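Local coordinates for protein beta-N-acetylhexosaminidase (PDB 4YYF) that probably hydrolyses terminal non-reducing N-acetyl-D-hexosamine residues in N-acetyl-beta-D-hexosaminides, as a member of glycosyl hydrolase family 3, at residues A[51-56]-A[75-80]; A[115-120]-A[144-149]; A[156-161]-A[171-176]; A[203-208]-A[245-250]. The protein carries 1 engineered substitution. All blocks are in the same frame, centred on the assembly; numbering follows the deposited sequence.

Interaction 1: A[51-56]-A[75-80]; sequences VGVTDA and SWTDLS
Thr-77 and Asp-78 line up beside Val-53 and Thr-54 and hold them through two carbonyl oxygens. The hydroxyl of Thr-77 donates to Val-53 O, with OG1 2.7 Å from that oxygen and nearly in line with its C=O bond. The torsion of Thr-77 (chi1 -51°) sets OG1 beside its own backbone N and turns CG2 anti to that N. OG1 also accepts from Gly-74 N, so one hydroxyl ties the loop 75-80 back to Gly-74 and across to the end of strand 49-52. One residue on, Asp-78 N gives a straight bond to Thr-54 O, 2.8 Å away. This donor stands above the carbonyl plane, 36° out of it. Thr-54 O also takes a CA-H contact from Thr-77 CA at 3.5 Å.

Trp-76 presents the pyrrole edge of its indole to the chain at Val-53. Its CG sits between the backbone N and carbonyl carbon (chi1 58°), and the ring swings towards residues 52-53. Val-53 N and O both lie near the ring plane. The six-membered part reaches Gly-52, with CZ2 3.9 Å from its CA. Gly-52 has no side chain, and the indole lies directly against its backbone.

At the other end, the CB atoms of Asp-55 and Asp-78 meet at 4.0 Å. Their carboxylates turn to separate tasks. Asp-55 N-caps helix 56-66 by accepting from Asp-58 N through OD1, and Asp-78 OD1 accepts from Ser-80 N in an Asx turn. Such loop pairing at the ends of the adjacent parallel strands 49-52 and 70-73 fits the beta-alpha loops of a TIM barrel.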
loop_
_atom_site.group_PDB
_atom_site.type_symbol
_atom_site.label_atom_id
_atom_site.label_comp_id
_atom_site.label_asym_id
_atom_site.label_seq_id
_atom_site.Cartn_x
_atom_site.Cartn_y
_atom_site.Cartn_z
ATOM N N VAL A 51 4.682 -9.276 -1.179
ATOM C CA VAL A 51 4.905 -10.122 -0.012
ATOM C C VAL A 51 6.137 -9.711 0.781
ATOM O O VAL A 51 7.185 -9.398 0.211
ATOM C CB VAL A 51 4.999 -11.628 -0.396
ATOM C CG1 VAL A 51 3.643 -12.139 -0.856
ATOM C CG2 VAL A 51 6.067 -11.853 -1.481
ATOM N N GLY A 52 5.999 -9.704 2.100
ATOM C CA GLY A 52 7.123 -9.403 2.979
ATOM C C GLY A 52 8.157 -10.509 2.927
ATOM O O GLY A 52 7.795 -11.690 2.845
ATOM N N VAL A 53 9.440 -10.126 2.965
ATOM C CA VAL A 53 10.557 -11.067 2.908
ATOM C C VAL A 53 11.453 -10.902 4.136
ATOM O O VAL A 53 11.545 -9.810 4.676
ATOM C CB VAL A 53 11.392 -10.865 1.633
ATOM C CG1 VAL A 53 10.534 -11.104 0.384
ATOM C CG2 VAL A 53 11.993 -9.463 1.599
ATOM N N THR A 54 12.100 -11.982 4.583
ATOM C CA THR A 54 12.921 -11.934 5.799
ATOM C C THR A 54 14.388 -11.614 5.516
ATOM O O THR A 54 15.106 -11.099 6.383
ATOM C CB THR A 54 12.875 -13.257 6.578
ATOM O OG1 THR A 54 13.212 -14.333 5.692
ATOM C CG2 THR A 54 11.497 -13.492 7.168
ATOM N N ASP A 55 14.832 -11.932 4.304
ATOM C CA ASP A 55 16.246 -11.819 3.948
ATOM C C ASP A 55 16.419 -12.064 2.461
ATOM O O ASP A 55 15.444 -12.356 1.751
ATOM C CB ASP A 55 17.074 -12.836 4.741
ATOM C CG ASP A 55 16.453 -14.220 4.726
ATOM O OD1 ASP A 55 16.340 -14.808 3.637
ATOM O OD2 ASP A 55 16.050 -14.718 5.799
ATOM N N ALA A 56 17.657 -11.965 1.995
ATOM C CA ALA A 56 17.953 -12.129 0.576
ATOM C C ALA A 56 17.507 -13.500 0.050
ATOM O O ALA A 56 16.937 -13.578 -1.026
ATOM C CB ALA A 56 19.438 -11.902 0.299
ATOM N N SER A 75 10.076 -4.630 9.546
ATOM C CA SER A 75 10.870 -4.832 10.758
ATOM C C SER A 75 11.421 -6.263 10.844
ATOM O O SER A 75 12.410 -6.512 11.519
ATOM C CB SER A 75 10.038 -4.515 12.002
ATOM O OG SER A 75 8.853 -5.280 11.997
ATOM N N TRP A 76 10.776 -7.189 10.141
ATOM C CA TRP A 76 11.168 -8.601 10.129
ATOM C C TRP A 76 12.290 -8.868 9.112
ATOM O O TRP A 76 12.740 -9.998 8.957
ATOM C CB TRP A 76 9.944 -9.459 9.766
ATOM C CG TRP A 76 9.387 -9.064 8.438
ATOM C CD1 TRP A 76 9.769 -9.536 7.218
ATOM C CD2 TRP A 76 8.369 -8.083 8.189
ATOM N NE1 TRP A 76 9.054 -8.910 6.224
ATOM C CE2 TRP A 76 8.188 -8.016 6.794
ATOM C CE3 TRP A 76 7.596 -7.258 9.013
ATOM C CZ2 TRP A 76 7.260 -7.154 6.200
ATOM C CZ3 TRP A 76 6.676 -6.404 8.423
ATOM C CH2 TRP A 76 6.514 -6.358 7.032
ATOM N N THR A 77 12.724 -7.836 8.398
ATOM C CA THR A 77 13.695 -8.026 7.319
ATOM C C THR A 77 15.136 -7.732 7.746
ATOM O O THR A 77 15.428 -6.700 8.351
ATOM C CB THR A 77 13.353 -7.134 6.096
ATOM O OG1 THR A 77 11.980 -7.324 5.732
ATOM C CG2 THR A 77 14.241 -7.470 4.909
ATOM N N ASP A 78 16.028 -8.660 7.418
ATOM C CA ASP A 78 17.474 -8.464 7.459
ATOM C C ASP A 78 17.850 -7.409 6.399
ATOM O O ASP A 78 17.814 -7.700 5.208
ATOM C CB ASP A 78 18.097 -9.815 7.109
ATOM C CG ASP A 78 19.608 -9.815 7.144
ATOM O OD1 ASP A 78 20.237 -8.847 6.658
ATOM O OD2 ASP A 78 20.169 -10.821 7.637
ATOM N N LEU A 79 18.226 -6.197 6.818
ATOM C CA LEU A 79 18.455 -5.096 5.864
ATOM C C LEU A 79 19.781 -5.146 5.095
ATOM O O LEU A 79 20.016 -4.329 4.199
ATOM C CB LEU A 79 18.341 -3.741 6.565
ATOM C CG LEU A 79 16.989 -3.423 7.203
ATOM C CD1 LEU A 79 16.985 -2.016 7.796
ATOM C CD2 LEU A 79 15.900 -3.568 6.168
ATOM N N SER A 80 20.647 -6.095 5.419
ATOM C CA SER A 80 21.925 -6.173 4.714
ATOM C C SER A 80 21.723 -6.376 3.213
ATOM O O SER A 80 22.572 -5.983 2.420
ATOM C CB SER A 80 22.822 -7.265 5.302
ATOM O OG SER A 80 22.202 -8.520 5.163
#

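Interaction 2: A[115-120]-A[144-149]. With ACT (acetate ion), chain E.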
loop_
_atom_site.group_PDB
_atom_site.type_symbol
_atom_site.label_atom_id
_atom_site.label_comp_id
_atom_site.label_asym_id
_atom_site.label_seq_id
_atom_site.Cartn_x
_atom_site.Cartn_y
_atom_site.Cartn_z
ATOM N N SER A 115 17.898 3.145 10.307
ATOM C CA SER A 115 19.279 2.783 10.628
ATOM C C SER A 115 20.211 3.121 9.465
ATOM O O SER A 115 21.417 3.330 9.656
ATOM C CB SER A 115 19.380 1.294 10.975
ATOM O OG SER A 115 18.941 0.510 9.884
ATOM N N LEU A 116 19.640 3.196 8.263
ATOM C CA LEU A 116 20.416 3.469 7.051
ATOM C C LEU A 116 20.228 4.884 6.517
ATOM O O LEU A 116 21.133 5.453 5.916
ATOM C CB LEU A 116 20.053 2.461 5.947
ATOM C CG LEU A 116 20.457 1.004 6.184
ATOM C CD1 LEU A 116 19.758 0.092 5.175
ATOM C CD2 LEU A 116 21.957 0.828 6.080
ATOM N N ILE A 117 19.044 5.459 6.699
ATOM C CA ILE A 117 18.795 6.762 6.091
ATOM C C ILE A 117 18.649 7.894 7.113
ATOM O O ILE A 117 18.435 9.048 6.737
ATOM C CB ILE A 117 17.589 6.749 5.108
ATOM C CG1 ILE A 117 16.256 6.596 5.857
ATOM C CG2 ILE A 117 17.767 5.661 4.042
ATOM C CD1 ILE A 117 15.023 6.848 4.951
ATOM N N GLY A 118 18.773 7.556 8.395
ATOM C CA GLY A 118 18.636 8.529 9.465
ATOM C C GLY A 118 17.212 8.565 9.984
ATOM O O GLY A 118 16.284 8.156 9.298
ATOM N N SER A 119 17.015 9.068 11.189
ATOM C CA SER A 119 15.653 9.193 11.693
ATOM C C SER A 119 15.022 10.528 11.275
ATOM O O SER A 119 15.714 11.486 10.934
ATOM C CB SER A 119 15.625 9.038 13.209
ATOM O OG SER A 119 16.277 10.127 13.812
ATOM N N GLN A 120 13.698 10.574 11.302
ATOM C CA GLN A 120 12.937 11.768 10.968
ATOM C C GLN A 120 11.881 11.900 12.052
ATOM O O GLN A 120 11.388 10.886 12.558
ATOM C CB GLN A 120 12.274 11.568 9.606
ATOM C CG GLN A 120 11.339 12.681 9.137
ATOM C CD GLN A 120 10.277 12.151 8.208
ATOM O OE1 GLN A 120 10.522 11.942 7.014
ATOM N NE2 GLN A 120 9.091 11.901 8.754
ATOM N N ARG A 144 15.339 10.024 -2.090
ATOM C CA ARG A 144 16.563 9.723 -2.823
ATOM C C ARG A 144 17.369 8.681 -2.073
ATOM O O ARG A 144 17.958 7.795 -2.685
ATOM C CB ARG A 144 17.387 10.994 -3.045
ATOM C CG ARG A 144 16.775 11.926 -4.079
ATOM C CD ARG A 144 17.426 13.289 -4.071
ATOM N NE ARG A 144 16.845 14.156 -5.101
ATOM C CZ ARG A 144 17.033 15.464 -5.177
ATOM N NH1 ARG A 144 17.784 16.075 -4.267
ATOM N NH2 ARG A 144 16.460 16.166 -6.155
ATOM N N LYS A 145 17.387 8.782 -0.744
ATOM C CA LYS A 145 18.115 7.817 0.081
ATOM C C LYS A 145 17.488 6.435 -0.034
ATOM O O LYS A 145 18.199 5.433 -0.034
ATOM C CB LYS A 145 18.202 8.278 1.542
ATOM C CG LYS A 145 19.144 9.455 1.777
ATOM C CD LYS A 145 18.988 9.994 3.198
ATOM C CE LYS A 145 19.826 11.235 3.444
ATOM N NZ LYS A 145 19.780 11.665 4.890
HETATM N N MSE A 146 16.162 6.382 -0.153
HETATM C CA MSE A 146 15.465 5.115 -0.413
HETATM C C MSE A 146 15.763 4.531 -1.791
HETATM O O MSE A 146 15.963 3.328 -1.929
HETATM C CB MSE A 146 13.939 5.298 -0.280
HETATM C CG MSE A 146 13.486 5.513 1.137
HETATM SE SE MSE A 146 11.558 5.807 1.152
HETATM C CE MSE A 146 11.538 7.510 2.132
ATOM N N ARG A 147 15.769 5.386 -2.812
ATOM C CA ARG A 147 16.126 4.965 -4.163
ATOM C C ARG A 147 17.520 4.345 -4.198
ATOM O O ARG A 147 17.726 3.335 -4.859
ATOM C CB ARG A 147 16.111 6.149 -5.130
ATOM C CG ARG A 147 14.746 6.757 -5.439
ATOM C CD ARG A 147 13.776 5.781 -6.089
ATOM N NE ARG A 147 14.235 5.141 -7.327
ATOM C CZ ARG A 147 14.330 5.739 -8.511
ATOM N NH1 ARG A 147 14.081 7.042 -8.626
ATOM N NH2 ARG A 147 14.719 5.037 -9.579
ATOM N N ASP A 148 18.479 4.966 -3.507
ATOM C CA ASP A 148 19.849 4.433 -3.433
ATOM C C ASP A 148 19.865 2.996 -2.905
ATOM O O ASP A 148 20.736 2.188 -3.254
ATOM C CB ASP A 148 20.719 5.296 -2.518
ATOM C CG ASP A 148 21.520 6.337 -3.266
ATOM O OD1 ASP A 148 21.853 6.114 -4.456
ATOM O OD2 ASP A 148 21.842 7.376 -2.645
ATOM N N LEU A 149 18.889 2.680 -2.066
ATOM C CA LEU A 149 18.800 1.348 -1.474
ATOM C C LEU A 149 17.958 0.389 -2.305
ATOM O O LEU A 149 17.775 -0.767 -1.923
ATOM C CB LEU A 149 18.233 1.435 -0.046
ATOM C CG LEU A 149 19.077 2.209 0.967
ATOM C CD1 LEU A 149 18.308 2.390 2.276
ATOM C CD2 LEU A 149 20.395 1.479 1.248
HETATM C C ACT E . 16.600 13.316 5.942
HETATM O O ACT E . 17.473 12.951 5.125
HETATM O OXT ACT E . 16.421 12.555 6.916
HETATM C CH3 ACT E . 15.807 14.574 5.746
#
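The end of helix 114-117 comes up against the last turn of helix 132-148, with the backbones closest at Ile-117 and Lys-145, whose CA atoms are 6.1 Å apart. Ile-117 carries the contact and is buried. Its CG2 branch meets Lys-145 CB at 3.6 Å and Leu-149 CD1 at 3.8 Å. The longer branch leaves in another direction, because CG1 sits between the backbone N and carbonyl carbon (chi1 71°). It ends at CD1, which touches CG of the selenomethionine Met-146 at 4.3 Å. One side chain thus meets the last turn of the longer helix and the residue that follows it.

Leu-149 CD1 also receives Leu-116 CD1 at 4.0 Å, and these two leucines cross obliquely.

Lys-145 plays two parts. Its CB packs on the isoleucine, while the rest of the chain runs out fully extended past CG. The amino group then comes within 3.5 Å of Ile-117 O, where NZ makes a weak bond to the carbonyl that ends the short helix. NZ has a closer partner in an acetate ion, 2.7 Å from the acetate O. The same acetate is hydrogen-bonded to Arg-142 NH1, and Arg-142 also donates to Gly-118 O. The acetate probably came from the crystallisation liquor.

The chemistry is therefore mainly apolar, with a basic fringe. The branched carbons join the two helix ends, and the lysine adds one weak bond to a carbonyl. Lys-145 and Arg-142 together hold the acetate, consistent with a local site that can accept an anion.

Interaction 3: A[156-161]-A[171-176]. With ACT (acetate ion), chain D.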
loop_
_atom_site.group_PDB
_atom_site.type_symbol
_atom_site.label_atom_id
_atom_site.label_comp_id
_atom_site.label_asym_id
_atom_site.label_seq_id
_atom_site.Cartn_x
_atom_site.Cartn_y
_atom_site.Cartn_z
ATOM N N ALA A 156 3.608 5.620 2.212
ATOM C CA ALA A 156 3.497 6.903 2.895
ATOM C C ALA A 156 3.145 7.915 1.823
ATOM O O ALA A 156 3.474 7.712 0.659
ATOM C CB ALA A 156 4.843 7.255 3.574
ATOM N N PRO A 157 2.500 9.033 2.190
ATOM C CA PRO A 157 2.145 9.493 3.525
ATOM C C PRO A 157 0.807 8.956 4.004
ATOM O O PRO A 157 -0.101 8.678 3.225
ATOM C CB PRO A 157 2.011 11.006 3.338
ATOM C CG PRO A 157 1.454 11.130 1.925
ATOM C CD PRO A 157 2.219 10.053 1.160
ATOM N N VAL A 158 0.708 8.844 5.318
ATOM C CA VAL A 158 -0.559 8.674 6.002
ATOM C C VAL A 158 -1.368 9.945 5.785
ATOM O O VAL A 158 -0.873 11.050 6.018
ATOM C CB VAL A 158 -0.299 8.504 7.512
ATOM C CG1 VAL A 158 -1.606 8.604 8.321
ATOM C CG2 VAL A 158 0.409 7.178 7.770
ATOM N N VAL A 159 -2.610 9.803 5.340
ATOM C CA VAL A 159 -3.487 10.965 5.211
ATOM C C VAL A 159 -4.647 10.869 6.193
ATOM O O VAL A 159 -5.555 11.706 6.188
ATOM C CB VAL A 159 -3.992 11.164 3.759
ATOM C CG1 VAL A 159 -2.812 11.428 2.805
ATOM C CG2 VAL A 159 -4.779 9.952 3.304
ATOM N N ASP A 160 -4.593 9.861 7.058
ATOM C CA ASP A 160 -5.518 9.780 8.181
ATOM C C ASP A 160 -5.513 11.066 8.994
ATOM O O ASP A 160 -4.472 11.705 9.179
ATOM C CB ASP A 160 -5.161 8.610 9.101
ATOM C CG ASP A 160 -5.243 7.269 8.406
ATOM O OD1 ASP A 160 -6.138 7.084 7.548
ATOM O OD2 ASP A 160 -4.398 6.393 8.714
ATOM N N VAL A 161 -6.695 11.438 9.478
ATOM C CA VAL A 161 -6.895 12.666 10.225
ATOM C C VAL A 161 -7.249 12.262 11.647
ATOM O O VAL A 161 -8.181 11.486 11.844
ATOM C CB VAL A 161 -8.075 13.449 9.612
ATOM C CG1 VAL A 161 -8.362 14.697 10.400
ATOM C CG2 VAL A 161 -7.781 13.770 8.139
ATOM N N GLY A 171 -2.333 8.010 15.622
ATOM C CA GLY A 171 -1.655 8.928 16.527
ATOM C C GLY A 171 -0.691 9.865 15.811
ATOM O O GLY A 171 -1.065 10.488 14.817
ATOM N N ASP A 172 0.555 9.950 16.284
ATOM C CA ASP A 172 1.516 10.890 15.687
ATOM C C ASP A 172 1.944 10.556 14.249
ATOM O O ASP A 172 2.739 11.291 13.636
ATOM C CB ASP A 172 2.733 11.127 16.606
ATOM C CG ASP A 172 3.630 9.902 16.758
ATOM O OD1 ASP A 172 3.474 8.908 16.013
ATOM O OD2 ASP A 172 4.527 9.953 17.632
ATOM N N ARG A 173 1.415 9.463 13.701
ATOM C CA ARG A 173 1.646 9.147 12.293
ATOM C C ARG A 173 0.797 10.039 11.390
ATOM O O ARG A 173 0.984 10.064 10.174
ATOM C CB ARG A 173 1.314 7.681 12.003
ATOM C CG ARG A 173 2.179 6.670 12.735
ATOM C CD ARG A 173 1.547 5.280 12.616
ATOM N NE ARG A 173 1.544 4.782 11.236
ATOM C CZ ARG A 173 0.798 3.769 10.808
ATOM N NH1 ARG A 173 -0.035 3.166 11.644
ATOM N NH2 ARG A 173 0.884 3.358 9.548
ATOM N N SER A 174 -0.148 10.755 11.984
ATOM C CA SER A 174 -1.011 11.666 11.229
ATOM C C SER A 174 -0.469 13.085 11.245
ATOM O O SER A 174 0.012 13.555 12.274
ATOM C CB SER A 174 -2.424 11.674 11.815
ATOM O OG SER A 174 -3.118 12.852 11.417
ATOM N N PHE A 175 -0.568 13.774 10.112
ATOM C CA PHE A 175 -0.099 15.157 10.025
ATOM C C PHE A 175 -0.999 16.151 10.757
ATOM O O PHE A 175 -0.614 17.296 10.948
ATOM C CB PHE A 175 0.080 15.594 8.559
ATOM C CG PHE A 175 1.295 15.008 7.895
ATOM C CD1 PHE A 175 2.555 15.567 8.107
ATOM C CD2 PHE A 175 1.187 13.891 7.088
ATOM C CE1 PHE A 175 3.677 15.028 7.499
ATOM C CE2 PHE A 175 2.302 13.343 6.482
ATOM C CZ PHE A 175 3.561 13.911 6.698
ATOM N N GLY A 176 -2.197 15.742 11.155
ATOM C CA GLY A 176 -3.027 16.641 11.940
ATOM C C GLY A 176 -4.488 16.254 12.068
ATOM O O GLY A 176 -4.941 15.266 11.496
HETATM C C ACT D . -2.066 0.369 9.806
HETATM O O ACT D . -1.785 -0.601 9.062
HETATM O OXT ACT D . -1.107 0.881 10.419
HETATM C CH3 ACT D . -3.464 0.881 9.974
HETATM O O HOH W 1 -2.091 12.581 8.050
#
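Val-158 is pressed against the backbone at Arg-173. Its CB lies 3.3 Å from Arg-173 O, and both methyls straddle that carbonyl. CG1 is anti to the backbone N (chi1 168°) and passes on towards Ser-174 CA. CG2 comes up obliquely to the guanidinium, 4.2 Å from NH2.

Arg-173 bends at chi3 (66°) and carries its head past the valine. An acetate meets the guanidinium at its edge, with OXT 2.8 Å from NH1 and a weaker bond from NH2. NH1 also donates to Val-169 O, and NH2 forms a salt bridge with Glu-106. The acetate probably comes from the crystallisation liquor.

Phe-175 turns its ring edge to the 157-158 backbone. Val-158 O lies in the ring plane near CD2, and Pro-157 CB touches CE2 at 3.9 Å.

Between these groups sits a buried junction. A water donates to Val-158 O and Asp-160 O and accepts from Phe-175 N. Ser-174 OG adds a 2.9 Å bond to Asp-160 O and takes Gly-176 N in an ST turn.

Both segments belong to the long connection from strand 153-154 to helix 179-196. Pro-157 packs on that helix through Ala-186 and Ala-190, and Phe-175 meets its Tyr-185. Val-158 and Arg-173 face Lys-203 of strand 199-205, while helix 234-239 packs against Val-159.

Interaction 4: A[203-208]-A[245-250]; sequences KHFPGH and VAVMVG
Two neighbouring parallel strands of the barrel, 199-205 and 246-249, pair at their C-terminal ends. Phe-205 and Val-249 form the bridge, with side chains on the same face of the sheet. Phe-205 N donates to Met-248 O at 2.9 Å, in the carbonyl plane. Gly-250 N then donates to Phe-205 O at 3.0 Å, tilted 21° from that plane. Both the N-H and the C=O of Phe-205 are thus bonded to the neighbouring strand.

Phe-205 CG is anti to the backbone N (chi1 -174°), which takes the ring out towards helix 267-275. Its CB rests on Val-247 CG1 at 3.6 Å, and its CD1 meets Val-249 CG2 at 4.2 Å. Pro-206 CB sits over one ring face, and Tyr-236 meets the ring edge-to-face.

Away from the phenylalanine, the side chains of Lys-203 and His-204 each lie alongside the selenomethionine Met-248, pointing the same way. Met-248 CB touches Lys-203 CB at 3.8 Å. Its SE lies 4.2 Å from His-204 CD2, obliquely to the imidazole. Lys-203 CG stands 3.6 Å above the centre of that ring, which lies flat against the lysine chain. His-204 ND1 is fixed by Asp-160 OD2, and Lys-203 NZ by Phe-155 O and Glu-106. The CA of Gly-250, which has no side chain, packs on His-204 CB.

The chain turns a corner at His-204, and cis peptides precede both His-204 and Pro-206. An acetate, probably from the crystallisation liquor, lies about 3 Å from the His-204 side chain (nearest atoms). The Lys-His-Phe-Pro-Gly-His sequence at the end of strand 199-205 is a family 3 signature, and its position fits the sugar-binding pocket of the TIM barrel.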
loop_
_atom_site.group_PDB
_atom_site.type_symbol
_atom_site.label_atom_id
_atom_site.label_comp_id
_atom_site.label_asym_id
_atom_site.label_seq_id
_atom_site.Cartn_x
_atom_site.Cartn_y
_atom_site.Cartn_z
ATOM N N LYS A 203 -2.635 6.558 2.574
ATOM C CA LYS A 203 -3.287 5.529 3.405
ATOM C C LYS A 203 -3.895 6.176 4.662
ATOM O O LYS A 203 -3.446 7.259 5.047
ATOM C CB LYS A 203 -2.275 4.424 3.762
ATOM C CG LYS A 203 -1.184 4.853 4.739
ATOM C CD LYS A 203 -0.029 3.823 4.765
ATOM C CE LYS A 203 0.947 4.099 5.912
ATOM N NZ LYS A 203 2.087 3.118 5.918
ATOM N N HIS A 204 -4.900 5.569 5.311
ATOM C CA HIS A 204 -5.518 4.286 4.960
ATOM C C HIS A 204 -6.986 4.525 4.552
ATOM O O HIS A 204 -7.840 4.762 5.405
ATOM C CB HIS A 204 -5.478 3.321 6.168
ATOM C CG HIS A 204 -4.108 3.090 6.738
ATOM N ND1 HIS A 204 -3.509 3.967 7.636
ATOM C CD2 HIS A 204 -3.220 2.080 6.575
ATOM C CE1 HIS A 204 -2.322 3.514 7.967
ATOM N NE2 HIS A 204 -2.114 2.361 7.337
ATOM N N PHE A 205 -7.275 4.462 3.255
ATOM C CA PHE A 205 -8.598 4.802 2.703
ATOM C C PHE A 205 -9.706 3.850 3.183
ATOM O O PHE A 205 -9.502 2.634 3.246
ATOM C CB PHE A 205 -8.499 4.766 1.171
ATOM C CG PHE A 205 -9.734 5.224 0.445
ATOM C CD1 PHE A 205 -10.747 4.323 0.119
ATOM C CD2 PHE A 205 -9.859 6.548 0.027
ATOM C CE1 PHE A 205 -11.882 4.742 -0.581
ATOM C CE2 PHE A 205 -10.989 6.965 -0.678
ATOM C CZ PHE A 205 -12.000 6.055 -0.982
ATOM N N PRO A 206 -10.905 4.387 3.502
ATOM C CA PRO A 206 -11.323 5.798 3.479
ATOM C C PRO A 206 -11.076 6.556 4.785
ATOM O O PRO A 206 -11.704 7.596 5.014
ATOM C CB PRO A 206 -12.826 5.692 3.248
ATOM C CG PRO A 206 -13.204 4.426 3.998
ATOM C CD PRO A 206 -12.053 3.484 3.696
ATOM N N GLY A 207 -10.196 6.048 5.641
ATOM C CA GLY A 207 -9.816 6.799 6.831
ATOM C C GLY A 207 -9.769 6.000 8.120
ATOM O O GLY A 207 -10.806 5.559 8.624
ATOM N N HIS A 208 -8.568 5.841 8.676
ATOM C CA HIS A 208 -8.370 5.066 9.918
ATOM C C HIS A 208 -8.269 6.008 11.118
ATOM O O HIS A 208 -8.276 5.570 12.277
ATOM C CB HIS A 208 -7.080 4.231 9.811
ATOM C CG HIS A 208 -7.040 3.030 10.696
ATOM N ND1 HIS A 208 -7.253 3.087 12.071
ATOM C CD2 HIS A 208 -6.798 1.722 10.432
ATOM C CE1 HIS A 208 -7.157 1.888 12.584
ATOM N NE2 HIS A 208 -6.879 1.027 11.607
ATOM N N VAL A 245 0.712 8.267 -8.101
ATOM C CA VAL A 245 0.337 8.088 -6.715
ATOM C C VAL A 245 -0.502 6.816 -6.652
ATOM O O VAL A 245 -1.146 6.441 -7.632
ATOM C CB VAL A 245 -0.449 9.327 -6.181
ATOM C CG1 VAL A 245 -1.838 9.415 -6.820
ATOM C CG2 VAL A 245 -0.553 9.302 -4.648
ATOM N N ALA A 246 -0.456 6.138 -5.515
ATOM C CA ALA A 246 -1.267 4.953 -5.275
ATOM C C ALA A 246 -2.075 5.200 -4.016
ATOM O O ALA A 246 -1.830 6.159 -3.300
ATOM C CB ALA A 246 -0.403 3.700 -5.120
ATOM N N VAL A 247 -3.051 4.338 -3.757
ATOM C CA VAL A 247 -3.852 4.434 -2.544
ATOM C C VAL A 247 -3.814 3.069 -1.866
ATOM O O VAL A 247 -3.820 2.044 -2.547
ATOM C CB VAL A 247 -5.310 4.821 -2.873
ATOM C CG1 VAL A 247 -6.235 4.685 -1.623
ATOM C CG2 VAL A 247 -5.387 6.255 -3.445
HETATM N N MSE A 248 -3.740 3.057 -0.534
HETATM C CA MSE A 248 -3.906 1.822 0.233
HETATM C C MSE A 248 -5.221 1.856 1.014
HETATM O O MSE A 248 -5.497 2.813 1.739
HETATM C CB MSE A 248 -2.755 1.634 1.222
HETATM C CG MSE A 248 -2.924 0.411 2.153
HETATM SE SE MSE A 248 -1.367 0.193 3.338
HETATM C CE MSE A 248 -0.171 -0.568 2.052
ATOM N N VAL A 249 -6.019 0.801 0.876
ATOM C CA VAL A 249 -7.295 0.697 1.586
ATOM C C VAL A 249 -7.095 -0.067 2.895
ATOM O O VAL A 249 -6.454 -1.115 2.906
ATOM C CB VAL A 249 -8.349 -0.024 0.722
ATOM C CG1 VAL A 249 -9.642 -0.204 1.504
ATOM C CG2 VAL A 249 -8.626 0.768 -0.544
ATOM N N GLY A 250 -7.627 0.456 4.000
ATOM C CA GLY A 250 -7.450 -0.188 5.293
ATOM C C GLY A 250 -8.554 -1.193 5.594
ATOM O O GLY A 250 -9.438 -1.416 4.767
#

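In the fold
All four contacts lie in one TIM-barrel domain and follow one another along the chain. Interactions 1 and 4 reach the same sheet, at strands 49-52 and 246-249, with centres 24 Å apart. Interactions 3 and 4 are neighbours, 11 Å between centres, and they touch: Val-159 N lies 2.7 Å from Lys-203 O, a probable hydrogen bond. Together they bring buried polar groups and the acetate by Arg-173 and His-204 to one place, consistent with the substrate pocket. Interaction 2 joins two helices on the outside and sits 19 Å from the chain centre. It touches interaction 1 through Leu-79 CD1 and Ser-115 OG, 3.8 Å apart.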